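Local coordinates for TRAP dicarboxylate ABC transporter, substrate-binding protein (PDB 4OVQ) that binds beta-D-glucuronate in the periplasm as the solute receptor of a TRAP transport system, probably passing it to membrane partners, at residues D34-T39 and N270-A275; G90-L95 and A128-K133; P112-V117 and H229-E234; G134-A139 and G241-L246. One frame throughout, in Å; residues are numbered along the deposited sequence.

Contact 1 of 4, residues D34-T39 and N270-A275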
loop_
_atom_site.group_PDB
_atom_site.type_symbol
_atom_site.label_atom_id
_atom_site.label_comp_id
_atom_site.label_asym_id
_atom_site.label_seq_id
_atom_site.Cartn_x
_atom_site.Cartn_y
_atom_site.Cartn_z
ATOM N N ASP A 34 -16.561 -3.879 -1.997
ATOM C CA ASP A 34 -17.085 -3.978 -3.330
ATOM C C ASP A 34 -16.837 -2.726 -4.146
ATOM O O ASP A 34 -16.959 -1.598 -3.655
ATOM C CB ASP A 34 -18.598 -4.247 -3.327
ATOM C CG ASP A 34 -18.964 -5.627 -2.798
ATOM O OD1 ASP A 34 -18.086 -6.507 -2.688
ATOM O OD2 ASP A 34 -20.166 -5.826 -2.489
ATOM N N GLY A 35 -16.527 -2.938 -5.419
ATOM C CA GLY A 35 -16.360 -1.839 -6.340
ATOM C C GLY A 35 -15.063 -1.096 -6.248
ATOM O O GLY A 35 -14.775 -0.230 -7.098
ATOM N N TYR A 36 -14.264 -1.404 -5.202
ATOM C CA TYR A 36 -12.964 -0.792 -5.054
ATOM C C TYR A 36 -12.105 -1.250 -6.217
ATOM O O TYR A 36 -12.237 -2.404 -6.659
ATOM C CB TYR A 36 -12.328 -1.224 -3.730
ATOM C CG TYR A 36 -11.250 -0.320 -3.210
ATOM C CD1 TYR A 36 -11.569 0.839 -2.501
ATOM C CD2 TYR A 36 -9.902 -0.641 -3.383
ATOM C CE1 TYR A 36 -10.560 1.658 -2.015
ATOM C CE2 TYR A 36 -8.893 0.161 -2.894
ATOM C CZ TYR A 36 -9.230 1.314 -2.206
ATOM O OH TYR A 36 -8.248 2.116 -1.698
ATOM N N PRO A 37 -11.280 -0.352 -6.729
ATOM C CA PRO A 37 -10.432 -0.637 -7.890
ATOM C C PRO A 37 -9.723 -1.973 -7.748
ATOM O O PRO A 37 -9.768 -2.808 -8.657
ATOM C CB PRO A 37 -9.445 0.529 -7.895
ATOM C CG PRO A 37 -10.306 1.692 -7.384
ATOM C CD PRO A 37 -11.208 1.065 -6.337
ATOM N N ASN A 38 -9.089 -2.202 -6.600
ATOM C CA ASN A 38 -8.373 -3.458 -6.394
ATOM C C ASN A 38 -9.258 -4.698 -6.417
ATOM O O ASN A 38 -8.853 -5.804 -6.817
ATOM C CB ASN A 38 -7.665 -3.440 -5.035
ATOM C CG ASN A 38 -6.667 -2.338 -4.901
ATOM O OD1 ASN A 38 -6.866 -1.223 -5.367
ATOM N ND2 ASN A 38 -5.577 -2.627 -4.206
ATOM N N THR A 39 -10.465 -4.543 -5.913
ATOM C CA THR A 39 -11.389 -5.621 -5.867
ATOM C C THR A 39 -11.801 -6.061 -7.278
ATOM O O THR A 39 -11.703 -7.226 -7.644
ATOM C CB THR A 39 -12.609 -5.170 -5.059
ATOM O OG1 THR A 39 -12.168 -4.803 -3.727
ATOM C CG2 THR A 39 -13.587 -6.249 -4.969
ATOM N N ASN A 270 -7.499 5.708 -11.130
ATOM C CA ASN A 270 -7.497 7.149 -11.351
ATOM C C ASN A 270 -8.904 7.749 -11.348
ATOM O O ASN A 270 -9.122 8.830 -10.799
ATOM C CB ASN A 270 -6.715 7.507 -12.624
ATOM C CG ASN A 270 -5.197 7.435 -12.414
ATOM O OD1 ASN A 270 -4.473 6.813 -13.196
ATOM N ND2 ASN A 270 -4.713 8.077 -11.352
ATOM N N LYS A 271 -9.875 7.031 -11.896
ATOM C CA LYS A 271 -11.263 7.492 -11.811
ATOM C C LYS A 271 -11.784 7.461 -10.361
ATOM O O LYS A 271 -12.641 8.251 -9.969
ATOM C CB LYS A 271 -12.146 6.635 -12.718
ATOM C CG LYS A 271 -11.929 6.928 -14.202
ATOM C CD LYS A 271 -13.063 6.378 -15.033
ATOM C CE LYS A 271 -12.887 4.891 -15.272
ATOM N NZ LYS A 271 -14.174 4.248 -15.668
ATOM N N ARG A 272 -11.250 6.560 -9.544
ATOM C CA ARG A 272 -11.825 6.352 -8.219
ATOM C C ARG A 272 -11.338 7.396 -7.254
ATOM O O ARG A 272 -12.076 7.787 -6.346
ATOM C CB ARG A 272 -11.470 4.974 -7.673
ATOM C CG ARG A 272 -11.994 4.719 -6.278
ATOM C CD ARG A 272 -13.461 5.049 -6.209
ATOM N NE ARG A 272 -14.009 4.720 -4.911
ATOM C CZ ARG A 272 -14.525 3.541 -4.582
ATOM N NH1 ARG A 272 -15.008 3.366 -3.357
ATOM N NH2 ARG A 272 -14.610 2.572 -5.482
ATOM N N GLU A 273 -10.087 7.810 -7.429
ATOM C CA GLU A 273 -9.503 8.818 -6.559
ATOM C C GLU A 273 -10.310 10.099 -6.656
ATOM O O GLU A 273 -10.551 10.775 -5.664
ATOM C CB GLU A 273 -8.066 9.099 -6.957
ATOM C CG GLU A 273 -7.259 9.840 -5.893
ATOM C CD GLU A 273 -5.820 9.344 -5.780
ATOM O OE1 GLU A 273 -5.494 8.308 -6.380
ATOM O OE2 GLU A 273 -5.005 9.992 -5.098
ATOM N N ALA A 274 -10.747 10.425 -7.863
ATOM C CA ALA A 274 -11.495 11.657 -8.061
ATOM C C ALA A 274 -12.915 11.548 -7.533
ATOM O O ALA A 274 -13.431 12.493 -6.921
ATOM C CB ALA A 274 -11.509 12.014 -9.533
ATOM N N ALA A 275 -13.552 10.411 -7.800
ATOM C CA ALA A 275 -14.914 10.148 -7.347
ATOM C C ALA A 275 -14.988 10.086 -5.825
ATOM O O ALA A 275 -15.931 10.599 -5.221
ATOM C CB ALA A 275 -15.430 8.847 -7.952
#

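Contact 2 of 4, residues G90-L95 and A128-K133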
loop_
_atom_site.group_PDB
_atom_site.type_symbol
_atom_site.label_atom_id
_atom_site.label_comp_id
_atom_site.label_asym_id
_atom_site.label_seq_id
_atom_site.Cartn_x
_atom_site.Cartn_y
_atom_site.Cartn_z
ATOM N N GLY A 90 3.651 -1.746 2.188
ATOM C CA GLY A 90 3.887 -1.291 3.553
ATOM C C GLY A 90 4.124 -2.403 4.552
ATOM O O GLY A 90 5.156 -2.477 5.204
ATOM N N PRO A 91 3.169 -3.311 4.683
ATOM C CA PRO A 91 3.324 -4.449 5.611
ATOM C C PRO A 91 4.281 -5.544 5.127
ATOM O O PRO A 91 4.646 -6.421 5.916
ATOM C CB PRO A 91 1.889 -4.971 5.760
ATOM C CG PRO A 91 1.008 -3.865 5.220
ATOM C CD PRO A 91 1.805 -3.218 4.156
ATOM N N ILE A 92 4.691 -5.481 3.858
ATOM C CA ILE A 92 5.764 -6.365 3.359
ATOM C C ILE A 92 7.163 -5.910 3.804
ATOM O O ILE A 92 8.093 -6.740 3.953
ATOM C CB ILE A 92 5.712 -6.517 1.826
ATOM C CG1 ILE A 92 4.391 -7.200 1.422
ATOM C CG2 ILE A 92 6.944 -7.273 1.310
ATOM C CD1 ILE A 92 4.211 -7.362 -0.012
ATOM N N GLY A 93 7.309 -4.631 4.113
ATOM C CA GLY A 93 8.627 -4.078 4.395
ATOM C C GLY A 93 9.342 -4.747 5.545
ATOM O O GLY A 93 10.545 -4.974 5.447
ATOM N N PRO A 94 8.622 -5.050 6.627
ATOM C CA PRO A 94 9.347 -5.659 7.758
ATOM C C PRO A 94 9.909 -7.044 7.408
ATOM O O PRO A 94 10.894 -7.454 8.027
ATOM C CB PRO A 94 8.280 -5.752 8.835
ATOM C CG PRO A 94 7.340 -4.543 8.526
ATOM C CD PRO A 94 7.264 -4.597 7.006
ATOM N N LEU A 95 9.341 -7.721 6.410
ATOM C CA LEU A 95 9.805 -9.041 5.978
ATOM C C LEU A 95 10.941 -8.964 4.937
ATOM O O LEU A 95 11.792 -9.866 4.866
ATOM C CB LEU A 95 8.631 -9.817 5.380
ATOM C CG LEU A 95 8.956 -11.114 4.624
ATOM C CD1 LEU A 95 9.426 -12.174 5.590
ATOM C CD2 LEU A 95 7.764 -11.634 3.818
ATOM N N ALA A 128 13.386 -9.171 -6.495
ATOM C CA ALA A 128 14.334 -10.196 -6.147
ATOM C C ALA A 128 14.275 -10.438 -4.655
ATOM O O ALA A 128 14.205 -11.580 -4.221
ATOM C CB ALA A 128 15.722 -9.800 -6.564
ATOM N N GLY A 129 14.273 -9.347 -3.884
ATOM C CA GLY A 129 14.234 -9.436 -2.436
ATOM C C GLY A 129 12.961 -10.132 -1.996
ATOM O O GLY A 129 12.958 -10.958 -1.094
HETATM N N MSE A 130 11.863 -9.813 -2.660
HETATM C CA MSE A 130 10.598 -10.445 -2.311
HETATM C C MSE A 130 10.620 -11.931 -2.618
HETATM O O MSE A 130 10.248 -12.758 -1.782
HETATM C CB MSE A 130 9.436 -9.747 -3.040
HETATM C CG MSE A 130 9.126 -8.348 -2.430
HETATM SE SE MSE A 130 7.648 -7.510 -3.393
HETATM C CE MSE A 130 6.274 -8.819 -2.948
ATOM N N ALA A 131 11.063 -12.270 -3.828
ATOM C CA ALA A 131 11.115 -13.652 -4.268
ATOM C C ALA A 131 11.988 -14.461 -3.299
ATOM O O ALA A 131 11.647 -15.594 -2.947
ATOM C CB ALA A 131 11.657 -13.723 -5.702
ATOM N N GLU A 132 13.076 -13.827 -2.845
ATOM C CA GLU A 132 13.991 -14.322 -1.812
ATOM C C GLU A 132 13.314 -14.712 -0.484
ATOM O O GLU A 132 13.763 -15.628 0.205
ATOM C CB GLU A 132 15.084 -13.258 -1.574
ATOM C CG GLU A 132 15.828 -13.318 -0.235
ATOM C CD GLU A 132 16.788 -12.134 -0.037
ATOM O OE1 GLU A 132 17.325 -11.617 -1.043
ATOM O OE2 GLU A 132 17.002 -11.710 1.125
ATOM N N LYS A 133 12.239 -14.011 -0.127
ATOM C CA LYS A 133 11.423 -14.362 1.039
ATOM C C LYS A 133 10.134 -15.117 0.693
ATOM O O LYS A 133 9.203 -15.143 1.492
ATOM C CB LYS A 133 11.056 -13.100 1.832
ATOM C CG LYS A 133 12.241 -12.335 2.382
ATOM C CD LYS A 133 12.955 -13.084 3.506
ATOM C CE LYS A 133 14.219 -12.366 3.881
ATOM N NZ LYS A 133 14.538 -12.572 5.309
HETATM O O HOH W 1 12.753 -10.965 7.023
#

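Contact 3 of 4, residues P112-V117 and H229-E234. With BDP (beta-D-glucopyranuronic acid), chain C.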
loop_
_atom_site.group_PDB
_atom_site.type_symbol
_atom_site.label_atom_id
_atom_site.label_comp_id
_atom_site.label_asym_id
_atom_site.label_seq_id
_atom_site.Cartn_x
_atom_site.Cartn_y
_atom_site.Cartn_z
ATOM N N PRO A 112 3.289 9.020 -10.693
ATOM C CA PRO A 112 3.962 8.698 -11.955
ATOM C C PRO A 112 5.445 8.425 -11.769
ATOM O O PRO A 112 5.981 7.527 -12.420
ATOM C CB PRO A 112 3.725 9.957 -12.790
ATOM C CG PRO A 112 2.369 10.397 -12.350
ATOM C CD PRO A 112 2.418 10.198 -10.834
ATOM N N HIS A 113 6.096 9.180 -10.886
ATOM C CA HIS A 113 7.494 8.922 -10.544
ATOM C C HIS A 113 7.709 7.499 -10.001
ATOM O O HIS A 113 8.635 6.809 -10.417
ATOM C CB HIS A 113 7.977 9.939 -9.517
ATOM C CG HIS A 113 9.423 9.796 -9.157
ATOM N ND1 HIS A 113 9.871 9.787 -7.856
ATOM C CD2 HIS A 113 10.526 9.671 -9.930
ATOM C CE1 HIS A 113 11.183 9.647 -7.839
ATOM N NE2 HIS A 113 11.607 9.578 -9.086
HETATM N N MSE A 114 6.858 7.065 -9.071
HETATM C CA MSE A 114 6.963 5.719 -8.501
HETATM C C MSE A 114 6.969 4.657 -9.595
HETATM O O MSE A 114 7.771 3.721 -9.563
HETATM C CB MSE A 114 5.797 5.465 -7.526
HETATM C CG MSE A 114 5.583 3.975 -7.041
HETATM SE SE MSE A 114 3.938 3.928 -5.987
HETATM C CE MSE A 114 2.747 3.365 -7.459
ATOM N N PHE A 115 6.045 4.773 -10.534
ATOM C CA PHE A 115 5.903 3.742 -11.537
ATOM C C PHE A 115 7.139 3.749 -12.421
ATOM O O PHE A 115 7.630 2.690 -12.789
ATOM C CB PHE A 115 4.611 3.914 -12.329
ATOM C CG PHE A 115 3.401 3.293 -11.663
ATOM C CD1 PHE A 115 3.292 1.914 -11.553
ATOM C CD2 PHE A 115 2.380 4.080 -11.174
ATOM C CE1 PHE A 115 2.189 1.330 -10.960
ATOM C CE2 PHE A 115 1.268 3.499 -10.580
ATOM C CZ PHE A 115 1.172 2.123 -10.487
ATOM N N ARG A 116 7.663 4.939 -12.712
ATOM C CA ARG A 116 8.909 5.042 -13.477
ATOM C C ARG A 116 10.026 4.311 -12.737
ATOM O O ARG A 116 10.774 3.542 -13.320
ATOM C CB ARG A 116 9.278 6.505 -13.763
ATOM C CG ARG A 116 8.403 7.136 -14.847
ATOM C CD ARG A 116 9.000 8.409 -15.443
ATOM N NE ARG A 116 9.174 9.454 -14.439
ATOM C CZ ARG A 116 8.212 10.276 -14.030
ATOM N NH1 ARG A 116 6.982 10.187 -14.525
ATOM N NH2 ARG A 116 8.480 11.184 -13.113
ATOM N N VAL A 117 10.088 4.501 -11.427
ATOM C CA VAL A 117 11.073 3.816 -10.604
ATOM C C VAL A 117 10.877 2.298 -10.586
ATOM O O VAL A 117 11.851 1.533 -10.623
ATOM C CB VAL A 117 11.041 4.363 -9.175
ATOM C CG1 VAL A 117 11.892 3.520 -8.272
ATOM C CG2 VAL A 117 11.518 5.816 -9.162
ATOM N N HIS A 229 2.576 12.058 2.322
ATOM C CA HIS A 229 3.837 11.703 2.966
ATOM C C HIS A 229 4.351 10.319 2.593
ATOM O O HIS A 229 5.540 10.046 2.754
ATOM C CB HIS A 229 3.681 11.783 4.484
ATOM C CG HIS A 229 2.489 11.036 5.002
ATOM N ND1 HIS A 229 1.301 11.658 5.307
ATOM C CD2 HIS A 229 2.300 9.718 5.242
ATOM C CE1 HIS A 229 0.424 10.752 5.702
ATOM N NE2 HIS A 229 1.008 9.565 5.661
ATOM N N LEU A 230 3.458 9.441 2.127
ATOM C CA LEU A 230 3.843 8.103 1.689
ATOM C C LEU A 230 3.199 7.837 0.335
ATOM O O LEU A 230 1.996 8.149 0.147
ATOM C CB LEU A 230 3.373 7.055 2.704
ATOM C CG LEU A 230 4.179 6.978 4.015
ATOM C CD1 LEU A 230 3.437 6.181 5.093
ATOM C CD2 LEU A 230 5.554 6.385 3.756
ATOM N N ILE A 231 3.986 7.255 -0.583
ATOM C CA ILE A 231 3.498 6.828 -1.881
ATOM C C ILE A 231 3.996 5.390 -2.047
ATOM O O ILE A 231 5.137 5.136 -2.406
ATOM C CB ILE A 231 4.018 7.763 -2.994
ATOM C CG1 ILE A 231 3.538 9.178 -2.726
ATOM C CG2 ILE A 231 3.531 7.296 -4.348
ATOM C CD1 ILE A 231 4.101 10.220 -3.732
ATOM N N ILE A 232 3.121 4.449 -1.685
ATOM C CA ILE A 232 3.463 3.041 -1.560
ATOM C C ILE A 232 2.692 2.245 -2.620
ATOM O O ILE A 232 1.469 2.362 -2.692
ATOM C CB ILE A 232 3.072 2.548 -0.146
ATOM C CG1 ILE A 232 3.754 3.399 0.926
ATOM C CG2 ILE A 232 3.412 1.095 0.006
ATOM C CD1 ILE A 232 3.402 2.988 2.348
ATOM N N PRO A 233 3.392 1.437 -3.423
ATOM C CA PRO A 233 2.699 0.641 -4.434
ATOM C C PRO A 233 2.137 -0.627 -3.810
ATOM O O PRO A 233 2.475 -0.995 -2.668
ATOM C CB PRO A 233 3.823 0.266 -5.404
ATOM C CG PRO A 233 5.033 0.173 -4.546
ATOM C CD PRO A 233 4.856 1.271 -3.523
ATOM N N GLU A 234 1.298 -1.312 -4.563
ATOM C CA GLU A 234 0.866 -2.628 -4.165
ATOM C C GLU A 234 1.252 -3.593 -5.242
ATOM O O GLU A 234 1.703 -3.205 -6.320
ATOM C CB GLU A 234 -0.650 -2.660 -3.914
ATOM C CG GLU A 234 -1.165 -1.464 -3.111
ATOM C CD GLU A 234 -2.420 -1.758 -2.342
ATOM O OE1 GLU A 234 -3.153 -2.687 -2.737
ATOM O OE2 GLU A 234 -2.642 -1.020 -1.359
HETATM C C1 BDP C . -4.622 0.954 1.944
HETATM C C2 BDP C . -4.047 -0.288 1.313
HETATM C C3 BDP C . -4.470 -1.425 2.136
HETATM C C4 BDP C . -3.977 -1.265 3.535
HETATM C C5 BDP C . -4.484 0.029 4.126
HETATM C C6 BDP C . -3.969 0.284 5.552
HETATM O O2 BDP C . -4.677 -0.385 -0.009
HETATM O O3 BDP C . -3.751 -2.586 1.575
HETATM O O4 BDP C . -4.427 -2.418 4.365
HETATM O O5 BDP C . -4.126 1.139 3.313
HETATM O O6A BDP C . -3.814 -0.701 6.333
HETATM O O1 BDP C . -4.271 2.124 1.265
HETATM O O6B BDP C . -3.894 1.498 5.864
#

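Contact 4 of 4, residues G134-A139 and G241-L246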
loop_
_atom_site.group_PDB
_atom_site.type_symbol
_atom_site.label_atom_id
_atom_site.label_comp_id
_atom_site.label_asym_id
_atom_site.label_seq_id
_atom_site.Cartn_x
_atom_site.Cartn_y
_atom_site.Cartn_z
ATOM N N GLY A 134 10.080 -15.716 -0.495
ATOM C CA GLY A 134 9.035 -16.656 -0.837
ATOM C C GLY A 134 7.782 -16.066 -1.459
ATOM O O GLY A 134 6.773 -16.751 -1.623
ATOM N N ILE A 135 7.847 -14.779 -1.779
ATOM C CA ILE A 135 6.695 -14.115 -2.368
ATOM C C ILE A 135 7.018 -13.406 -3.681
ATOM O O ILE A 135 7.778 -12.445 -3.721
ATOM C CB ILE A 135 6.037 -13.151 -1.393
ATOM C CG1 ILE A 135 6.938 -12.006 -1.017
ATOM C CG2 ILE A 135 5.512 -13.870 -0.159
ATOM C CD1 ILE A 135 6.447 -11.285 0.199
ATOM N N GLN A 136 6.447 -13.906 -4.760
ATOM C CA GLN A 136 6.763 -13.382 -6.090
ATOM C C GLN A 136 5.762 -12.279 -6.520
ATOM O O GLN A 136 4.564 -12.549 -6.663
ATOM C CB GLN A 136 6.701 -14.549 -7.068
ATOM C CG GLN A 136 6.685 -14.199 -8.519
ATOM C CD GLN A 136 8.051 -13.996 -9.012
ATOM O OE1 GLN A 136 8.909 -14.875 -8.863
ATOM N NE2 GLN A 136 8.313 -12.814 -9.543
ATOM N N PRO A 137 6.219 -11.031 -6.705
ATOM C CA PRO A 137 5.287 -10.064 -7.305
ATOM C C PRO A 137 5.125 -10.304 -8.805
ATOM O O PRO A 137 6.092 -10.614 -9.488
ATOM C CB PRO A 137 5.952 -8.717 -7.034
ATOM C CG PRO A 137 7.420 -9.078 -7.086
ATOM C CD PRO A 137 7.544 -10.424 -6.444
ATOM N N LEU A 138 3.891 -10.241 -9.264
ATOM C CA LEU A 138 3.507 -10.475 -10.652
ATOM C C LEU A 138 3.151 -9.205 -11.400
ATOM O O LEU A 138 3.304 -9.163 -12.616
ATOM C CB LEU A 138 2.304 -11.405 -10.716
ATOM C CG LEU A 138 2.503 -12.797 -10.127
ATOM C CD1 LEU A 138 1.147 -13.506 -10.111
ATOM C CD2 LEU A 138 3.529 -13.615 -10.924
ATOM N N ALA A 139 2.698 -8.174 -10.700
ATOM C CA ALA A 139 2.352 -6.896 -11.290
ATOM C C ALA A 139 2.169 -5.882 -10.192
ATOM O O ALA A 139 1.958 -6.258 -9.030
ATOM C CB ALA A 139 1.090 -7.016 -12.118
ATOM N N GLY A 241 6.638 -21.056 -4.541
ATOM C CA GLY A 241 6.624 -22.481 -4.840
ATOM C C GLY A 241 5.525 -22.833 -5.823
ATOM O O GLY A 241 5.733 -23.582 -6.773
ATOM N N THR A 242 4.339 -22.292 -5.569
ATOM C CA THR A 242 3.195 -22.409 -6.467
ATOM C C THR A 242 3.569 -21.953 -7.878
ATOM O O THR A 242 3.286 -22.661 -8.854
ATOM C CB THR A 242 1.984 -21.549 -5.968
ATOM O OG1 THR A 242 1.572 -21.990 -4.666
ATOM C CG2 THR A 242 0.787 -21.645 -6.910
ATOM N N PHE A 243 4.189 -20.781 -7.984
ATOM C CA PHE A 243 4.561 -20.213 -9.282
ATOM C C PHE A 243 5.618 -21.048 -9.985
ATOM O O PHE A 243 5.502 -21.353 -11.188
ATOM C CB PHE A 243 5.051 -18.761 -9.130
ATOM C CG PHE A 243 5.394 -18.093 -10.446
ATOM C CD1 PHE A 243 4.400 -17.614 -11.272
ATOM C CD2 PHE A 243 6.710 -17.950 -10.842
ATOM C CE1 PHE A 243 4.707 -17.002 -12.478
ATOM C CE2 PHE A 243 7.021 -17.329 -12.045
ATOM C CZ PHE A 243 6.008 -16.863 -12.860
ATOM N N ASN A 244 6.629 -21.477 -9.232
ATOM C CA ASN A 244 7.741 -22.186 -9.835
ATOM C C ASN A 244 7.351 -23.568 -10.336
ATOM O O ASN A 244 8.032 -24.131 -11.183
ATOM C CB ASN A 244 8.909 -22.294 -8.862
ATOM C CG ASN A 244 9.686 -21.018 -8.748
ATOM O OD1 ASN A 244 9.509 -20.096 -9.549
ATOM N ND2 ASN A 244 10.581 -20.952 -7.759
ATOM N N ALA A 245 6.250 -24.104 -9.817
ATOM C CA ALA A 245 5.781 -25.419 -10.224
ATOM C C ALA A 245 5.051 -25.376 -11.564
ATOM O O ALA A 245 4.745 -26.418 -12.157
ATOM C CB ALA A 245 4.884 -25.993 -9.173
ATOM N N LEU A 246 4.764 -24.178 -12.054
ATOM C CA LEU A 246 4.091 -24.071 -13.339
ATOM C C LEU A 246 5.046 -24.361 -14.481
ATOM O O LEU A 246 6.251 -24.110 -14.393
ATOM C CB LEU A 246 3.550 -22.656 -13.531
ATOM C CG LEU A 246 2.612 -22.177 -12.439
ATOM C CD1 LEU A 246 2.347 -20.673 -12.586
ATOM C CD2 LEU A 246 1.302 -22.900 -12.496
HETATM O O HOH W 2 10.042 -17.372 -9.808
#

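Contact 1 of 4, residues D34-T39 and N270-A275
Pro37 and Arg272 make a small, partly buried side-chain contact between the N-terminal turn of helix 37-52 and the long helix 248-282, on the flank of the glucuronate cleft. The CG corner of the proline ring stands 3.5 Å from CB of Arg272, and its CD lies 3.7 Å from CG of the arginine, so the ring sits across the aliphatic root of the arginine, the two side chains running at about a right angle. CG of Arg272 is anti to its own backbone N (chi1 178°), and a bend at chi2 (50°) carries the guanidinium past the proline to the backbone ahead of it. There NH2 is 3.8 Å from CA of Tyr36 and 3.2 Å from O of Gly35, which lies at the edge of the guanidinium, while CD1 of Tyr36 sits over one of its faces. With an alanine in place of Pro37, ring atoms CG and CD are lost and a gap would probably open against CB and CG of Arg272. Gly35, with phi 78°, turns the chain into Tyr36, the N-cap residue. Tyr36 points its OH to Ser211 and stacks on His32, both ligand-pocket residues. Pro37 also packs on Leu268 and Trp269. Arg272 hydrogen-bonds Ser276 and reaches from its own helix to the start of helix 37-52 and to helix 209-214, where it touches Pro210 and forms a salt bridge with Glu213.

Contact 2 of 4, residues G90-L95 and A128-K133
Leu95 and Lys133 lie alongside each other, pointing in opposite directions, where the short helix 89-92 runs out into a loop and helix 121-132 ends. Leu95 has CG anti to its backbone N (chi1 169°), which brings the branched end over the root of the lysine: CG is 4.0 Å from CB of Lys133. The lysine chain bends at chi2 (-69°) and then runs nearly straight, so that its methylenes pass the Leu95 carbonyl, with CG of Lys133 3.5 Å from O of Leu95. The ammonium does not bond that oxygen directly. A water spans them instead, accepting from NZ of Lys133 at 3.0 Å and donating to O of Leu95 at 2.6 Å. A serine in place of Lys133 would probably strip Leu95 of the lysine methylenes along its flank and leave the bridging water without its ammonium donor. Deeper in, the second pair is purely apolar. Selenomethionine Met130 is extended through chi2 and folds at chi3 (63°), which turns its methyl toward Ile92; CE of Met130 meets CD1 of Ile92 at 3.9 Å, the two side chains crossing roughly perpendicular. The contact therefore grades from a buried methyl pair to a water-bridged polar margin. Ile135, on the strand following helix 121-132, packs against both Leu95 and Met130, and Pro137 of the same strand 135-141 also touches Met130. From helix 70-79, Ile74 packs on Ile92 and Arg78 on Leu95, with Arg78 NE also donating a hydrogen bond to the backbone O of Lys133.

Contact 3 of 4, residues P112-V117 and H229-E234
Selenomethionine Met114 reaches from helix 111-118 onto the chain at Ile231 and Pro233, and its selenium does most of the touching. SE of Met114 lies 3.7 Å from CB of Pro233 and 3.6 Å from the N of that proline, so the selenium sits squarely over one face of the pyrrolidine ring. On the Ile231 side, the CG2 branch comes to 3.8 Å from SE of Met114. The methyl continues over the proline, CE of Met114 being 3.9 Å from CB of Pro233. CG of Met114 is anti to the backbone N (chi1 168°) and the next torsion is also extended, which pushes the selenium out from the helix before the chain turns at chi3. That turn sets CE over one face of the Phe115 ring, 3.4 Å above its plane and offset toward the rim. The buried chain they cover is the link between strand 223-230, in the four-stranded sheet, and strand 234-239, in the five-stranded one, as expected of a two-lobed periplasmic binding protein whose ligand lies in the cleft. Ile231 and Pro233 turn toward the helix, whereas Ile232 between them turns away from it and packs on Arg146 and Phe174. Pro233 is packed further by Val102 and Leu118, and Phe115 makes a cation-pi contact with Arg266. One residue on, Glu234 begins the next strand and accepts a hydrogen bond from glucuronate O2 at its OE2, 2.5 Å away. Asn88, itself a pocket residue, donates through ND2 to the same OE2, and Asn86 ND2 donates to OE1, so both carboxylate oxygens are held.

Contact 4 of 4, residues G134-A139 and G241-L246
Leu138 and Phe243 meet where strand 135-141, at one margin of the five-stranded mixed sheet, faces the short helix 240-244 that follows its neighbouring antiparallel strand 234-239. Just before the strand, Gly134, with positive phi, is the C-prime residue of the Schellman motif ending helix 121-132. The tight part is apolar: CD2 of Leu138 approaches CE1 of Phe243 to 3.9 Å, the two side chains running antiparallel past one another. Phe243 holds CG anti to its backbone N (chi1 -177°), which directs the ring at the strand, where CG of Gln136 lies over one of its faces. Ile238 packs on both Leu138 and Phe243, and Val254, Leu255 and Ala258 of helix 248-282 close in on Leu138. The Gln136 end is looser and wetter. Its nearest atom to the ring, OE1, stays 4.3 Å from CD2 of Phe243, and a water takes over: it donates to OE1 of Gln136 at 2.9 Å and also to OD1 of Asn244. The other end of the Gln136 amide is tied to its own strand, which fixes its rotation and presents OE1 to the water: NE2 of Gln136 donates to O of Pro137 at 3.1 Å, with an N-H...O angle of 170°.

Along the chain, contact 1 encloses the other three. Contacts 2 and 4 come in series, while contact 3 alternates with each of them. Contacts 2 and 4, with centres 13 Å apart, are joined directly because helix 121-132 runs into strand 135-141. Contact 3 lies 16 Å from contact 2, centre to centre, and Gly90 touches Ile232 between them. Contacts 1 and 3, centres about 17 Å apart, meet where Asn38 ND2 lies 2.8 Å from OE1 of Glu234. Contact 3 thus lies on the link between the two sheets and holds a glucuronate-binding residue, contact 1 flanks the pocket, and contacts 2 and 4 lie farther from the sugar, on the side of the five-stranded sheet.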